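Local coordinates for uncharacterized rhodanese-related protein TVG0868615 (PDB 3GK5), which is of unknown function but carries a rhodanese-like domain, the fold of thiosulfate:cyanide sulfurtransferases and their relatives, at residues Val23-Glu28 / Ile40-Leu45. Numbering follows the deposited sequence.
Sequences VREPFE and IPISEL
Val23 and Ile42 meet where two neighbouring strands of the parallel rhodanese-like sheet, 19-22 and 38-39, run out into loops that each lead to a short helix. The junction illustrates how adjacent strand ends can be joined by backbone and side chain together. Ile42 N donates a hydrogen bond to Val23 O at 3.1 Å. The bond is bent, 140° at the hydrogen, and its donor is tilted 30° from the carbonyl plane. The CA-H of Pro41 also turns to Val23 O, its CA 3.4 Å away. Beside this oxygen the two branched side chains cross at about a right angle, CG2 of Ile42 lying 3.9 Å from CB of Val23. That methyl stands anti to the carbonyl carbon of Ile42, beside its backbone N, which brings it against Val23 CB.

Farther along, the Pro41 ring fits between polar and apolar neighbours. Its CG touches Pro26 CD at 3.6 Å, the two rings crossing steeply, and also lies against Arg24 O, which accepts a hydrogen bond from Asn39 ND2. The Glu25 chain bends at chi2, bringing its carboxylate back over Pro41 CB, with OE2 at 3.6 Å. An alanine in place of Glu25 would probably open a gap beside Pro41 CB, since nothing past CB would remain to reach it.

The outer shell holds the 23-28 side. Arg24 points its guanidinium off the contact, to the carboxylate of Asp22 and the carbonyl of Gly32, while Glu28 forms a salt bridge with Arg67 of helix 66-76. That same Glu28 carboxylate reaches back to its own loop: OE1 takes the N-H of Glu25 at 2.8 Å, on its anti side and 33° out of the carboxylate plane.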
loop_
_atom_site.group_PDB
_atom_site.type_symbol
_atom_site.label_atom_id
_atom_site.label_comp_id
_atom_site.label_asym_id
_atom_site.label_seq_id
_atom_site.Cartn_x
_atom_site.Cartn_y
_atom_site.Cartn_z
ATOM N N VAL A 23 -0.023 4.123 -2.956
ATOM C CA VAL A 23 -0.273 4.550 -4.329
ATOM C C VAL A 23 -1.124 5.802 -4.482
ATOM O O VAL A 23 -1.630 6.093 -5.565
ATOM C CB VAL A 23 -0.920 3.419 -5.119
ATOM C CG1 VAL A 23 -0.049 2.173 -5.012
ATOM C CG2 VAL A 23 -2.309 3.151 -4.580
ATOM N N ARG A 24 -1.261 6.543 -3.394
ATOM C CA ARG A 24 -2.027 7.780 -3.382
ATOM C C ARG A 24 -1.139 8.902 -3.901
ATOM O O ARG A 24 0.068 8.726 -4.052
ATOM C CB ARG A 24 -2.477 8.101 -1.953
ATOM C CG ARG A 24 -3.326 7.017 -1.310
ATOM C CD ARG A 24 -3.834 7.457 0.045
ATOM N NE ARG A 24 -2.737 7.603 0.995
ATOM C CZ ARG A 24 -2.799 8.332 2.102
ATOM N NH1 ARG A 24 -3.909 8.991 2.404
ATOM N NH2 ARG A 24 -1.750 8.400 2.905
ATOM N N GLU A 25 -1.742 10.052 -4.173
ATOM C CA GLU A 25 -0.994 11.201 -4.655
ATOM C C GLU A 25 -0.207 11.764 -3.479
ATOM O O GLU A 25 -0.655 11.699 -2.337
ATOM C CB GLU A 25 -1.938 12.263 -5.233
ATOM C CG GLU A 25 -2.694 11.788 -6.471
ATOM C CD GLU A 25 -1.763 11.221 -7.530
ATOM O OE1 GLU A 25 -2.094 10.166 -8.121
ATOM O OE2 GLU A 25 -0.698 11.831 -7.778
ATOM N N PRO A 26 0.981 12.322 -3.747
ATOM C CA PRO A 26 1.860 12.898 -2.724
ATOM C C PRO A 26 1.243 13.868 -1.717
ATOM O O PRO A 26 1.626 13.862 -0.545
ATOM C CB PRO A 26 2.994 13.523 -3.544
ATOM C CG PRO A 26 2.367 13.751 -4.901
ATOM C CD PRO A 26 1.533 12.529 -5.096
ATOM N N PHE A 27 0.289 14.688 -2.151
ATOM C CA PHE A 27 -0.338 15.650 -1.239
ATOM C C PHE A 27 -1.202 14.972 -0.198
ATOM O O PHE A 27 -1.562 15.579 0.802
ATOM C CB PHE A 27 -1.201 16.664 -2.009
ATOM C CG PHE A 27 -2.486 16.093 -2.560
ATOM C CD1 PHE A 27 -3.621 15.973 -1.758
ATOM C CD2 PHE A 27 -2.567 15.708 -3.894
ATOM C CE1 PHE A 27 -4.825 15.481 -2.287
ATOM C CE2 PHE A 27 -3.758 15.216 -4.432
ATOM C CZ PHE A 27 -4.890 15.104 -3.626
ATOM N N GLU A 28 -1.538 13.714 -0.439
ATOM C CA GLU A 28 -2.379 12.974 0.482
ATOM C C GLU A 28 -1.603 12.426 1.659
ATOM O O GLU A 28 -2.170 12.196 2.719
ATOM C CB GLU A 28 -3.071 11.823 -0.252
ATOM C CG GLU A 28 -4.106 12.273 -1.266
ATOM C CD GLU A 28 -4.736 11.124 -2.028
ATOM O OE1 GLU A 28 -4.251 10.788 -3.127
ATOM O OE2 GLU A 28 -5.719 10.553 -1.521
ATOM N N ILE A 40 4.241 5.600 -4.421
ATOM C CA ILE A 40 4.184 5.548 -5.864
ATOM C C ILE A 40 2.740 5.798 -6.289
ATOM O O ILE A 40 1.883 4.916 -6.180
ATOM C CB ILE A 40 4.632 4.194 -6.434
ATOM C CG1 ILE A 40 6.108 3.947 -6.097
ATOM C CG2 ILE A 40 4.465 4.205 -7.966
ATOM C CD1 ILE A 40 6.633 2.576 -6.523
ATOM N N PRO A 41 2.446 7.019 -6.760
ATOM C CA PRO A 41 1.082 7.347 -7.196
ATOM C C PRO A 41 0.707 6.470 -8.383
ATOM O O PRO A 41 1.566 6.152 -9.190
ATOM C CB PRO A 41 1.190 8.820 -7.578
ATOM C CG PRO A 41 2.256 9.326 -6.646
ATOM C CD PRO A 41 3.292 8.226 -6.713
ATOM N N ILE A 42 -0.559 6.069 -8.478
ATOM C CA ILE A 42 -1.025 5.223 -9.581
ATOM C C ILE A 42 -0.763 5.843 -10.953
ATOM O O ILE A 42 -0.802 5.152 -11.973
ATOM C CB ILE A 42 -2.546 4.946 -9.495
ATOM C CG1 ILE A 42 -3.278 6.248 -9.199
ATOM C CG2 ILE A 42 -2.840 3.885 -8.459
ATOM C CD1 ILE A 42 -4.770 6.087 -9.045
ATOM N N SER A 43 -0.511 7.147 -10.981
ATOM C CA SER A 43 -0.259 7.841 -12.242
ATOM C C SER A 43 1.192 7.690 -12.656
ATOM O O SER A 43 1.612 8.173 -13.714
ATOM C CB SER A 43 -0.600 9.321 -12.105
ATOM O OG SER A 43 -1.978 9.477 -11.802
ATOM N N GLU A 44 1.954 7.003 -11.817
ATOM C CA GLU A 44 3.358 6.781 -12.092
ATOM C C GLU A 44 3.683 5.310 -11.978
ATOM O O GLU A 44 4.698 4.860 -12.498
ATOM C CB GLU A 44 4.222 7.568 -11.109
ATOM C CG GLU A 44 3.898 9.039 -11.040
ATOM C CD GLU A 44 4.797 9.782 -10.079
ATOM O OE1 GLU A 44 4.455 10.926 -9.709
ATOM O OE2 GLU A 44 5.851 9.230 -9.693
ATOM N N LEU A 45 2.806 4.564 -11.317
ATOM C CA LEU A 45 3.024 3.138 -11.098
ATOM C C LEU A 45 3.391 2.396 -12.372
ATOM O O LEU A 45 4.285 1.554 -12.377
ATOM C CB LEU A 45 1.787 2.500 -10.464
ATOM C CG LEU A 45 1.958 1.084 -9.912
ATOM C CD1 LEU A 45 3.008 1.095 -8.798
ATOM C CD2 LEU A 45 0.615 0.570 -9.375
#